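Local coordinates for uracil-DNA glycosylase (Nitratifractor salsuginis, PDB 5X3G), which belongs to the uracil-DNA glycosylase family and has an alpha/beta fold with a four-stranded parallel sheet flanked by helices, at residues P29-A34 and R58-F63; N69-I74 and E195-Y200; M122-R127 and T146-Q151; S162-L167 and G247-L252. One frame throughout, in Å; residues are numbered along the deposited sequence.

How the interactions relate
From the N terminus, interaction 1 comes first. It closes a loop of 23 residues and brings helix 28-35 onto the segment before strand 73-77. Interaction 2 opens next and spans 120 residues, from the start of that strand to the end of helix 179-196. Interaction 3 falls wholly within this span and closes 18 residues, between helix 114-126 and the loop before helix 152-161. Interaction 4 crosses interaction 2: it starts at strand 164-168, before helix 179-196, and ends at residues 247-252, beyond it. Neighbouring strands 73-77 and 164-168 join interactions 2 and 4. Interactions 1 and 3 lie on opposite sides of the chain's centre.

Interaction 1: P29-A34 and R58-F63; sequences PILLPA and RLLAAF
Leu31 of helix 28-35 meets Leu60 and Phe63, the two residues of 58-63 that face it. The residue before it, Ile30, packs on Leu193, which Leu31 also touches, and on Pro68. Leu31 then spreads both methyls against the Phe63 ring. Its chi1 of -152° sets CG roughly opposite the backbone N and carries the branch out toward the aromatic. Leu31 CD1 makes a CH-pi contact, 4.0 Å from the centroid of the Phe63 ring. It stands over one face, displaced toward the CE1 and CZ rim. Leu31 CD2 lies near the root of the ring, 4.0 Å from Phe63 CG. The same methyl reaches Leu60 CD1 at 4.4 Å, a looser apolar touch. No hydrogen bond joins the two segments.

The ring is carried by a compact turn. A type I turn runs from Arg58 to Ala61, and Phe63 N donates to Leu60 O at 2.9 Å. Leu60 O also lies at the ring edge, in its plane. Further along the helix, Pro33 has no N-H for the turn before it, and the helix kinks there. Helix 28-35 packs against helix 11-20, through Leu32 on Leu18, and against helix 179-196 and the 58-63 segment. Phe63 in turn rests on Leu193 of helix 179-196 and on Leu165 of strand 164-168, with Trp27 edge-to-face.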
loop_
_atom_site.group_PDB
_atom_site.type_symbol
_atom_site.label_atom_id
_atom_site.label_comp_id
_atom_site.label_asym_id
_atom_site.label_seq_id
_atom_site.Cartn_x
_atom_site.Cartn_y
_atom_site.Cartn_z
ATOM N N PRO A 29 -13.391 -15.473 -4.497
ATOM C CA PRO A 29 -14.469 -14.865 -5.301
ATOM C C PRO A 29 -14.114 -13.507 -5.881
ATOM O O PRO A 29 -14.610 -13.158 -6.960
ATOM C CB PRO A 29 -15.632 -14.761 -4.305
ATOM C CG PRO A 29 -15.364 -15.817 -3.306
ATOM C CD PRO A 29 -13.875 -15.854 -3.157
ATOM N N ILE A 30 -13.274 -12.730 -5.203
ATOM C CA ILE A 30 -12.911 -11.403 -5.689
ATOM C C ILE A 30 -11.614 -11.439 -6.489
ATOM O O ILE A 30 -11.490 -10.765 -7.515
ATOM C CB ILE A 30 -12.809 -10.422 -4.503
ATOM C CG1 ILE A 30 -14.123 -10.371 -3.720
ATOM C CG2 ILE A 30 -12.438 -9.028 -4.984
ATOM C CD1 ILE A 30 -14.074 -9.454 -2.516
ATOM N N LEU A 31 -10.647 -12.237 -6.044
ATOM C CA LEU A 31 -9.279 -12.166 -6.543
ATOM C C LEU A 31 -9.050 -13.035 -7.774
ATOM O O LEU A 31 -8.321 -12.629 -8.686
ATOM C CB LEU A 31 -8.312 -12.565 -5.423
ATOM C CG LEU A 31 -6.890 -12.015 -5.391
ATOM C CD1 LEU A 31 -6.882 -10.521 -5.669
ATOM C CD2 LEU A 31 -6.277 -12.307 -4.027
ATOM N N LEU A 32 -9.651 -14.225 -7.822
ATOM C CA LEU A 32 -9.497 -15.075 -9.001
ATOM C C LEU A 32 -10.093 -14.441 -10.254
ATOM O O LEU A 32 -9.410 -14.433 -11.292
ATOM C CB LEU A 32 -10.089 -16.462 -8.727
ATOM C CG LEU A 32 -9.085 -17.600 -8.536
ATOM C CD1 LEU A 32 -8.047 -17.225 -7.490
ATOM C CD2 LEU A 32 -9.799 -18.884 -8.148
ATOM N N PRO A 33 -11.323 -13.906 -10.245
ATOM C CA PRO A 33 -11.786 -13.164 -11.434
ATOM C C PRO A 33 -10.851 -12.040 -11.839
ATOM O O PRO A 33 -10.453 -11.957 -13.009
ATOM C CB PRO A 33 -13.161 -12.644 -10.997
ATOM C CG PRO A 33 -13.632 -13.641 -10.019
ATOM C CD PRO A 33 -12.408 -14.059 -9.255
ATOM N N ALA A 34 -10.477 -11.177 -10.889
ATOM C CA ALA A 34 -9.568 -10.074 -11.184
ATOM C C ALA A 34 -8.307 -10.567 -11.885
ATOM O O ALA A 34 -7.979 -10.118 -12.990
ATOM C CB ALA A 34 -9.218 -9.335 -9.891
ATOM N N ARG A 58 5.268 -12.796 -3.059
ATOM C CA ARG A 58 4.894 -11.546 -2.411
ATOM C C ARG A 58 3.957 -10.688 -3.247
ATOM O O ARG A 58 3.540 -9.623 -2.777
ATOM C CB ARG A 58 6.142 -10.721 -2.074
ATOM C CG ARG A 58 6.594 -10.812 -0.636
ATOM C CD ARG A 58 8.080 -11.083 -0.578
ATOM N NE ARG A 58 8.611 -10.946 0.771
ATOM C CZ ARG A 58 9.725 -11.532 1.194
ATOM N NH1 ARG A 58 10.417 -12.312 0.374
ATOM N NH2 ARG A 58 10.142 -11.344 2.438
ATOM N N LEU A 59 3.618 -11.116 -4.468
ATOM C CA LEU A 59 2.809 -10.291 -5.362
ATOM C C LEU A 59 1.504 -9.861 -4.704
ATOM O O LEU A 59 1.005 -8.756 -4.956
ATOM C CB LEU A 59 2.526 -11.054 -6.656
ATOM C CG LEU A 59 3.709 -11.248 -7.605
ATOM C CD1 LEU A 59 3.346 -12.195 -8.741
ATOM C CD2 LEU A 59 4.181 -9.907 -8.152
ATOM N N LEU A 60 0.944 -10.716 -3.845
ATOM C CA LEU A 60 -0.355 -10.493 -3.223
ATOM C C LEU A 60 -0.248 -10.330 -1.710
ATOM O O LEU A 60 -1.197 -10.630 -0.982
ATOM C CB LEU A 60 -1.299 -11.644 -3.557
ATOM C CG LEU A 60 -1.495 -11.966 -5.037
ATOM C CD1 LEU A 60 -2.115 -13.341 -5.190
ATOM C CD2 LEU A 60 -2.364 -10.910 -5.698
ATOM N N ALA A 61 0.903 -9.852 -1.226
ATOM C CA ALA A 61 1.115 -9.737 0.215
ATOM C C ALA A 61 0.090 -8.819 0.874
ATOM O O ALA A 61 -0.195 -8.966 2.070
ATOM C CB ALA A 61 2.529 -9.235 0.501
ATOM N N ALA A 62 -0.471 -7.874 0.116
ATOM C CA ALA A 62 -1.494 -6.991 0.661
ATOM C C ALA A 62 -2.772 -7.736 1.034
ATOM O O ALA A 62 -3.570 -7.220 1.825
ATOM C CB ALA A 62 -1.810 -5.880 -0.337
ATOM N N PHE A 63 -2.981 -8.934 0.491
ATOM C CA PHE A 63 -4.157 -9.745 0.778
ATOM C C PHE A 63 -3.881 -10.863 1.776
ATOM O O PHE A 63 -4.776 -11.672 2.043
ATOM C CB PHE A 63 -4.710 -10.356 -0.520
ATOM C CG PHE A 63 -5.027 -9.346 -1.595
ATOM C CD1 PHE A 63 -6.323 -8.887 -1.775
ATOM C CD2 PHE A 63 -4.034 -8.872 -2.439
ATOM C CE1 PHE A 63 -6.621 -7.966 -2.770
ATOM C CE2 PHE A 63 -4.325 -7.950 -3.433
ATOM C CZ PHE A 63 -5.618 -7.499 -3.597
#

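Interaction 2: N69-I74 and E195-Y200; sequences NEVRYI and EGFEAY
Ile74 and Val71 both reach the Phe197 ring, and these contacts with the ring form the buried part of the interaction. Ile74 CD1 stands over one face in a CH-pi contact, 4.3 Å from the centroid of the Phe197 ring and 27° off its normal. The closest ring atom is on one flank, with Ile74 CD1 3.9 Å from Phe197 CD2. Val71 meets the other flank of the ring: Val71 CG2 is 3.9 Å from Phe197 CE1. This methyl comes in obliquely, and the Val71 side chain crosses that of Phe197 at about a right angle. A chi1 of -80° at Phe197 puts its ring on the side away from its own carbonyl carbon, inserted toward both aliphatic residues.

In this alpha/beta fold, the chain around the C-terminal end of helix 179-196 packs beside the entry to strand 73-77. That strand is an inner one of the parallel sheet, paired with 164-168 and 203-207. Leu165 and Pro202 also pack on Phe197.

The second kind of contact is nearer the surface. Asn69 lays its backbone and the base of its side chain against the Tyr200 ring. Asn69 CA is 3.6 Å from Tyr200 CE1, and Asn69 CB follows at 3.7 Å from that same carbon, while the amide end leads away. Pro68 also touches Tyr200.

The polar link is indirect. Water 1 donates to Tyr200 O at 2.9 Å and, more weakly, to Val71 O at 3.3 Å.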
loop_
_atom_site.group_PDB
_atom_site.type_symbol
_atom_site.label_atom_id
_atom_site.label_comp_id
_atom_site.label_asym_id
_atom_site.label_seq_id
_atom_site.Cartn_x
_atom_site.Cartn_y
_atom_site.Cartn_z
ATOM N N ASN A 69 -14.090 -8.786 4.065
ATOM C CA ASN A 69 -15.019 -7.974 4.844
ATOM C C ASN A 69 -14.329 -7.119 5.898
ATOM O O ASN A 69 -15.010 -6.360 6.593
ATOM C CB ASN A 69 -16.076 -8.859 5.512
ATOM C CG ASN A 69 -15.538 -9.618 6.710
ATOM O OD1 ASN A 69 -14.369 -9.998 6.746
ATOM N ND2 ASN A 69 -16.393 -9.837 7.703
ATOM N N GLU A 70 -13.009 -7.223 6.041
ATOM C CA GLU A 70 -12.255 -6.368 6.945
ATOM C C GLU A 70 -11.661 -5.154 6.243
ATOM O O GLU A 70 -11.096 -4.283 6.910
ATOM C CB GLU A 70 -11.143 -7.172 7.627
ATOM C CG GLU A 70 -11.603 -8.504 8.193
ATOM C CD GLU A 70 -10.457 -9.331 8.734
ATOM O OE1 GLU A 70 -9.453 -9.497 8.011
ATOM O OE2 GLU A 70 -10.557 -9.812 9.882
ATOM N N VAL A 71 -11.783 -5.075 4.920
ATOM C CA VAL A 71 -11.260 -3.940 4.165
ATOM C C VAL A 71 -12.182 -2.745 4.394
ATOM O O VAL A 71 -13.338 -2.747 3.963
ATOM C CB VAL A 71 -11.134 -4.263 2.673
ATOM C CG1 VAL A 71 -10.603 -3.053 1.910
ATOM C CG2 VAL A 71 -10.229 -5.466 2.467
ATOM N N ARG A 72 -11.673 -1.727 5.080
ATOM C CA ARG A 72 -12.379 -0.463 5.243
ATOM C C ARG A 72 -11.860 0.620 4.310
ATOM O O ARG A 72 -12.610 1.540 3.966
ATOM C CB ARG A 72 -12.261 0.027 6.689
ATOM C CG ARG A 72 -12.562 -1.042 7.725
ATOM C CD ARG A 72 -12.301 -0.533 9.131
ATOM N NE ARG A 72 -12.786 0.832 9.326
ATOM C CZ ARG A 72 -12.310 1.667 10.245
ATOM N NH1 ARG A 72 -11.333 1.278 11.053
ATOM N NH2 ARG A 72 -12.810 2.889 10.357
ATOM N N TYR A 73 -10.598 0.525 3.899
ATOM C CA TYR A 73 -9.976 1.486 3.006
ATOM C C TYR A 73 -9.122 0.739 1.994
ATOM O O TYR A 73 -8.625 -0.358 2.266
ATOM C CB TYR A 73 -9.088 2.487 3.756
ATOM C CG TYR A 73 -9.798 3.351 4.773
ATOM C CD1 TYR A 73 -10.372 4.563 4.410
ATOM C CD2 TYR A 73 -9.877 2.963 6.103
ATOM C CE1 TYR A 73 -11.015 5.358 5.341
ATOM C CE2 TYR A 73 -10.516 3.749 7.040
ATOM C CZ TYR A 73 -11.082 4.943 6.658
ATOM O OH TYR A 73 -11.717 5.727 7.593
ATOM N N ILE A 74 -8.944 1.347 0.826
ATOM C CA ILE A 74 -7.998 0.870 -0.178
ATOM C C ILE A 74 -7.079 2.037 -0.505
ATOM O O ILE A 74 -7.480 2.966 -1.216
ATOM C CB ILE A 74 -8.689 0.345 -1.444
ATOM C CG1 ILE A 74 -9.713 -0.734 -1.090
ATOM C CG2 ILE A 74 -7.657 -0.192 -2.427
ATOM C CD1 ILE A 74 -10.321 -1.403 -2.302
ATOM N N GLU A 195 -14.844 -3.702 -8.656
ATOM C CA GLU A 195 -16.167 -4.278 -8.871
ATOM C C GLU A 195 -16.529 -5.243 -7.748
ATOM O O GLU A 195 -17.641 -5.202 -7.209
ATOM C CB GLU A 195 -16.212 -4.983 -10.228
ATOM C CG GLU A 195 -17.370 -5.954 -10.401
ATOM C CD GLU A 195 -17.570 -6.368 -11.847
ATOM O OE1 GLU A 195 -16.856 -5.839 -12.724
ATOM O OE2 GLU A 195 -18.427 -7.240 -12.103
ATOM N N GLY A 196 -15.586 -6.106 -7.366
ATOM C CA GLY A 196 -15.839 -7.071 -6.309
ATOM C C GLY A 196 -16.046 -6.464 -4.936
ATOM O O GLY A 196 -16.687 -7.091 -4.086
ATOM N N PHE A 197 -15.520 -5.265 -4.696
ATOM C CA PHE A 197 -15.661 -4.594 -3.410
ATOM C C PHE A 197 -16.892 -3.701 -3.329
ATOM O O PHE A 197 -17.090 -3.043 -2.301
ATOM C CB PHE A 197 -14.418 -3.751 -3.107
ATOM C CG PHE A 197 -13.260 -4.539 -2.574
ATOM C CD1 PHE A 197 -13.317 -5.114 -1.315
ATOM C CD2 PHE A 197 -12.103 -4.683 -3.320
ATOM C CE1 PHE A 197 -12.248 -5.831 -0.821
ATOM C CE2 PHE A 197 -11.032 -5.397 -2.830
ATOM C CZ PHE A 197 -11.104 -5.970 -1.579
ATOM N N GLU A 198 -17.717 -3.663 -4.380
ATOM C CA GLU A 198 -18.837 -2.724 -4.420
ATOM C C GLU A 198 -19.783 -2.927 -3.240
ATOM O O GLU A 198 -20.263 -1.955 -2.647
ATOM C CB GLU A 198 -19.582 -2.866 -5.747
ATOM C CG GLU A 198 -20.541 -1.725 -6.083
ATOM C CD GLU A 198 -21.872 -1.840 -5.364
ATOM O OE1 GLU A 198 -22.518 -0.797 -5.134
ATOM O OE2 GLU A 198 -22.269 -2.976 -5.026
ATOM N N ALA A 199 -20.065 -4.183 -2.885
ATOM C CA ALA A 199 -20.962 -4.448 -1.765
ATOM C C ALA A 199 -20.355 -3.985 -0.446
ATOM O O ALA A 199 -21.057 -3.426 0.405
ATOM C CB ALA A 199 -21.304 -5.936 -1.704
ATOM N N TYR A 200 -19.051 -4.204 -0.260
ATOM C CA TYR A 200 -18.407 -3.839 0.997
ATOM C C TYR A 200 -18.272 -2.328 1.145
ATOM O O TYR A 200 -18.275 -1.814 2.269
ATOM C CB TYR A 200 -17.038 -4.511 1.090
ATOM C CG TYR A 200 -17.086 -6.021 0.998
ATOM C CD1 TYR A 200 -17.192 -6.801 2.141
ATOM C CD2 TYR A 200 -17.032 -6.665 -0.232
ATOM C CE1 TYR A 200 -17.237 -8.181 2.064
ATOM C CE2 TYR A 200 -17.077 -8.045 -0.319
ATOM C CZ TYR A 200 -17.179 -8.798 0.833
ATOM O OH TYR A 200 -17.224 -10.171 0.752
HETATM O O HOH W 1 -16.175 -1.026 4.149
#

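Interaction 3: M122-R127 and T146-Q151; sequences MALVAR and TLLVSQ
Arg127 and Leu124 receive Leu148 between them. The contact sets the C-terminal end of helix 114-126 against the loop leading to helix 152-161, in the helical part of this alpha/beta fold. Arg127 lies just past the helix, though its N still donates to Ala123 O.

From CB, the Arg127 chain heads toward the loop. Its CG is squeezed between the backbone N and the carbonyl carbon (chi1 80°). Arg127 CD comes within 4.1 Å of Leu148 CD2, and there the chain bends (chi3 -52°). The bend brings the end of the chain over Leu148, and chi4 of -85° turns the guanidinium face onto the methyl. Arg127 NE passes Leu148 CD2 at 3.8 Å while forming a salt bridge with Asp250 OD1. Arg127 CZ is 3.4 Å from Leu148 CD2, which sits over the centre of the flat group. Arg127 NH1 is also 3.4 Å from Leu148 CD2 and hydrogen-bonds to Ser129 OG, while Arg127 NH2 lies 3.9 Å from the same methyl. With NE and NH1 both engaged, the plane is probably held from turning.

No hydrogen bond links the two segments. The other methyl turns to the helix: Leu124 CD2 lies 3.8 Å from Leu148 CD1.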
loop_
_atom_site.group_PDB
_atom_site.type_symbol
_atom_site.label_atom_id
_atom_site.label_comp_id
_atom_site.label_asym_id
_atom_site.label_seq_id
_atom_site.Cartn_x
_atom_site.Cartn_y
_atom_site.Cartn_z
HETATM N N MSE A 122 3.748 13.421 9.911
HETATM C CA MSE A 122 2.323 13.762 9.895
HETATM C C MSE A 122 1.586 13.007 10.996
HETATM O O MSE A 122 0.789 13.592 11.725
HETATM C CB MSE A 122 1.702 13.451 8.516
HETATM C CG MSE A 122 0.194 13.760 8.364
HETATM SE SE MSE A 122 -1.014 12.485 9.247
HETATM C CE MSE A 122 -0.624 10.892 8.194
ATOM N N ALA A 123 1.851 11.702 11.105
ATOM C CA ALA A 123 1.182 10.902 12.124
ATOM C C ALA A 123 1.603 11.326 13.525
ATOM O O ALA A 123 0.778 11.354 14.446
ATOM C CB ALA A 123 1.465 9.419 11.897
ATOM N N LEU A 124 2.883 11.669 13.706
ATOM C CA LEU A 124 3.334 12.176 14.997
ATOM C C LEU A 124 2.644 13.485 15.358
ATOM O O LEU A 124 2.387 13.743 16.539
ATOM C CB LEU A 124 4.850 12.360 14.991
ATOM C CG LEU A 124 5.695 11.087 15.018
ATOM C CD1 LEU A 124 7.171 11.430 14.858
ATOM C CD2 LEU A 124 5.441 10.303 16.311
ATOM N N VAL A 125 2.341 14.326 14.367
ATOM C CA VAL A 125 1.613 15.560 14.652
ATOM C C VAL A 125 0.159 15.255 14.992
ATOM O O VAL A 125 -0.381 15.749 15.988
ATOM C CB VAL A 125 1.718 16.535 13.467
ATOM C CG1 VAL A 125 0.798 17.735 13.681
ATOM C CG2 VAL A 125 3.157 16.983 13.273
ATOM N N ALA A 126 -0.496 14.434 14.164
ATOM C CA ALA A 126 -1.931 14.211 14.303
ATOM C C ALA A 126 -2.278 13.530 15.618
ATOM O O ALA A 126 -3.393 13.692 16.126
ATOM C CB ALA A 126 -2.445 13.380 13.128
ATOM N N ARG A 127 -1.351 12.762 16.179
ATOM C CA ARG A 127 -1.599 12.056 17.426
ATOM C C ARG A 127 -1.239 12.883 18.654
ATOM O O ARG A 127 -1.386 12.392 19.778
ATOM C CB ARG A 127 -0.829 10.731 17.439
ATOM C CG ARG A 127 0.643 10.854 17.784
ATOM C CD ARG A 127 1.310 9.489 17.780
ATOM N NE ARG A 127 0.587 8.524 18.608
ATOM C CZ ARG A 127 0.747 8.391 19.920
ATOM N NH1 ARG A 127 1.607 9.162 20.569
ATOM N NH2 ARG A 127 0.044 7.482 20.579
ATOM N N THR A 146 8.077 5.146 24.040
ATOM C CA THR A 146 7.855 3.838 24.648
ATOM C C THR A 146 6.528 3.222 24.219
ATOM O O THR A 146 6.390 1.993 24.229
ATOM C CB THR A 146 7.918 3.948 26.169
ATOM O OG1 THR A 146 6.952 4.903 26.623
ATOM C CG2 THR A 146 9.312 4.375 26.617
ATOM N N LEU A 147 5.549 4.043 23.842
ATOM C CA LEU A 147 4.261 3.534 23.387
ATOM C C LEU A 147 4.178 3.378 21.876
ATOM O O LEU A 147 3.224 2.764 21.384
ATOM C CB LEU A 147 3.125 4.455 23.849
ATOM C CG LEU A 147 2.991 4.767 25.343
ATOM C CD1 LEU A 147 1.772 5.638 25.599
ATOM C CD2 LEU A 147 2.916 3.491 26.155
ATOM N N LEU A 148 5.139 3.912 21.134
ATOM C CA LEU A 148 5.050 3.957 19.684
ATOM C C LEU A 148 5.706 2.735 19.052
ATOM O O LEU A 148 6.528 2.052 19.665
ATOM C CB LEU A 148 5.702 5.231 19.147
ATOM C CG LEU A 148 5.185 6.544 19.737
ATOM C CD1 LEU A 148 5.870 7.739 19.082
ATOM C CD2 LEU A 148 3.677 6.632 19.602
ATOM N N VAL A 149 5.324 2.468 17.799
ATOM C CA VAL A 149 5.950 1.383 17.056
ATOM C C VAL A 149 7.452 1.631 16.950
ATOM O O VAL A 149 7.940 2.764 17.057
ATOM C CB VAL A 149 5.331 1.225 15.658
ATOM C CG1 VAL A 149 3.867 0.829 15.758
ATOM C CG2 VAL A 149 5.493 2.506 14.853
ATOM N N SER A 150 8.194 0.547 16.743
ATOM C CA SER A 150 9.624 0.630 16.495
ATOM C C SER A 150 10.035 0.078 15.139
ATOM O O SER A 150 11.179 0.294 14.729
ATOM C CB SER A 150 10.407 -0.115 17.589
ATOM O OG SER A 150 10.269 -1.519 17.448
ATOM N N GLN A 151 9.143 -0.613 14.432
ATOM C CA GLN A 151 9.483 -1.305 13.199
ATOM C C GLN A 151 8.470 -0.964 12.112
ATOM O O GLN A 151 7.276 -0.818 12.381
ATOM C CB GLN A 151 9.533 -2.827 13.428
ATOM C CG GLN A 151 10.715 -3.284 14.275
ATOM C CD GLN A 151 12.023 -3.242 13.512
ATOM O OE1 GLN A 151 12.093 -3.654 12.354
ATOM N NE2 GLN A 151 13.065 -2.731 14.153
#

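Interaction 4: S162-L167 and G247-L252; sequences SGVLLL and GPMDLL
Ser162 and Met249 mark the nearest approach of the two backbones, with their CA atoms 6.1 Å apart, where a helix-to-strand turn faces the short 3-10 segment 247-249. Ser162 presents its CB and OG to the Met249 chain. Ser162 OG is 3.5 Å from Met249 CB. Further out, Ser162 CB is 3.9 Å from Met249 SE. Met249 is modelled as selenomethionine, and its chain is extended beyond CG (chi2 -168°). That stretch takes the selenium past Ser162 to the start of the strand. There it meets Val164 CG2 at 4.1 Å, and the two side chains cross at about a right angle. Leu251 CD2 makes a lesser touch, 4.1 Å from Ser162 OG.

Polar atoms are joined through water 2. It lies 2.6 Å from Ser162 OG and donates to Met249 O at 2.9 Å. Ser162 OG also has a weak hydrogen bond with Asn158 O in the preceding helix, and Met249 O a second partner in Arg255 NH2. The serine hydroxyl is thus shared between its own helix and the water bridge.

Gly163, with positive phi (78°), is the C-prime residue of a Schellman motif. Val164 N reaches Phe159 O, and Gly163 N reaches Glu160 O. The motif stops helix 152-161 and sends the chain into strand 164-168, an outermost strand of the parallel sheet, the last helix-to-strand step of the long crossover that links the parallel neighbours 73-77 and 164-168.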
loop_
_atom_site.group_PDB
_atom_site.type_symbol
_atom_site.label_atom_id
_atom_site.label_comp_id
_atom_site.label_asym_id
_atom_site.label_seq_id
_atom_site.Cartn_x
_atom_site.Cartn_y
_atom_site.Cartn_z
ATOM N N SER A 162 -6.312 -1.277 10.863
ATOM C CA SER A 162 -7.287 -0.257 10.517
ATOM C C SER A 162 -8.048 -0.581 9.238
ATOM O O SER A 162 -8.820 0.258 8.765
ATOM C CB SER A 162 -6.594 1.102 10.391
ATOM O OG SER A 162 -6.035 1.492 11.637
ATOM N N GLY A 163 -7.855 -1.772 8.676
ATOM C CA GLY A 163 -8.632 -2.195 7.527
ATOM C C GLY A 163 -8.186 -1.605 6.211
ATOM O O GLY A 163 -9.003 -1.450 5.296
ATOM N N VAL A 164 -6.907 -1.277 6.079
ATOM C CA VAL A 164 -6.387 -0.619 4.889
ATOM C C VAL A 164 -5.734 -1.665 3.999
ATOM O O VAL A 164 -4.761 -2.316 4.397
ATOM C CB VAL A 164 -5.397 0.498 5.252
ATOM C CG1 VAL A 164 -4.760 1.086 3.995
ATOM C CG2 VAL A 164 -6.114 1.576 6.049
ATOM N N LEU A 165 -6.285 -1.834 2.801
ATOM C CA LEU A 165 -5.673 -2.646 1.759
ATOM C C LEU A 165 -4.688 -1.775 0.990
ATOM O O LEU A 165 -5.091 -0.817 0.320
ATOM C CB LEU A 165 -6.736 -3.216 0.817
ATOM C CG LEU A 165 -6.256 -4.112 -0.330
ATOM C CD1 LEU A 165 -5.701 -5.423 0.194
ATOM C CD2 LEU A 165 -7.387 -4.356 -1.313
ATOM N N LEU A 166 -3.399 -2.096 1.108
ATOM C CA LEU A 166 -2.333 -1.314 0.483
ATOM C C LEU A 166 -2.122 -1.837 -0.932
ATOM O O LEU A 166 -1.313 -2.735 -1.174
ATOM C CB LEU A 166 -1.066 -1.396 1.323
ATOM C CG LEU A 166 -1.212 -0.843 2.740
ATOM C CD1 LEU A 166 -0.083 -1.341 3.637
ATOM C CD2 LEU A 166 -1.247 0.678 2.715
ATOM N N LEU A 167 -2.839 -1.248 -1.886
ATOM C CA LEU A 167 -2.986 -1.809 -3.224
ATOM C C LEU A 167 -2.260 -0.946 -4.251
ATOM O O LEU A 167 -2.605 0.224 -4.438
ATOM C CB LEU A 167 -4.467 -1.934 -3.582
ATOM C CG LEU A 167 -4.801 -2.484 -4.968
ATOM C CD1 LEU A 167 -4.216 -3.877 -5.148
ATOM C CD2 LEU A 167 -6.306 -2.486 -5.184
ATOM N N GLY A 247 -5.524 10.260 11.606
ATOM C CA GLY A 247 -5.524 10.447 13.040
ATOM C C GLY A 247 -6.205 9.333 13.813
ATOM O O GLY A 247 -5.614 8.738 14.718
ATOM N N PRO A 248 -7.463 9.024 13.474
ATOM C CA PRO A 248 -8.173 7.953 14.195
ATOM C C PRO A 248 -7.518 6.591 14.087
ATOM O O PRO A 248 -7.853 5.695 14.872
ATOM C CB PRO A 248 -9.560 7.952 13.540
ATOM C CG PRO A 248 -9.726 9.337 13.035
ATOM C CD PRO A 248 -8.366 9.747 12.561
HETATM N N MSE A 249 -6.597 6.405 13.153
HETATM C CA MSE A 249 -5.953 5.116 12.980
HETATM C C MSE A 249 -4.825 4.906 13.974
HETATM O O MSE A 249 -4.480 3.766 14.290
HETATM C CB MSE A 249 -5.431 4.987 11.557
HETATM C CG MSE A 249 -6.494 5.144 10.499
HETATM SE SE MSE A 249 -5.768 4.591 8.775
HETATM C CE MSE A 249 -6.983 5.524 7.575
ATOM N N ASP A 250 -4.283 6.019 14.463
ATOM C CA ASP A 250 -3.103 6.056 15.331
ATOM C C ASP A 250 -2.094 4.988 14.916
ATOM O O ASP A 250 -1.750 4.079 15.672
ATOM C CB ASP A 250 -3.487 5.907 16.803
ATOM C CG ASP A 250 -2.429 6.474 17.738
ATOM O OD1 ASP A 250 -1.336 6.847 17.258
ATOM O OD2 ASP A 250 -2.689 6.544 18.958
ATOM N N LEU A 251 -1.623 5.127 13.674
ATOM C CA LEU A 251 -0.814 4.094 13.038
ATOM C C LEU A 251 0.536 3.887 13.712
ATOM O O LEU A 251 1.155 2.836 13.514
ATOM C CB LEU A 251 -0.612 4.441 11.564
ATOM C CG LEU A 251 -1.903 4.426 10.739
ATOM C CD1 LEU A 251 -1.725 5.177 9.431
ATOM C CD2 LEU A 251 -2.346 2.991 10.481
ATOM N N LEU A 252 1.007 4.850 14.500
ATOM C CA LEU A 252 2.296 4.727 15.165
ATOM C C LEU A 252 2.187 4.185 16.583
ATOM O O LEU A 252 3.215 4.002 17.238
ATOM C CB LEU A 252 3.018 6.078 15.176
ATOM C CG LEU A 252 3.349 6.667 13.802
ATOM C CD1 LEU A 252 4.140 7.939 13.951
ATOM C CD2 LEU A 252 4.109 5.671 12.940
HETATM O O HOH W 2 -4.118 1.090 13.340
#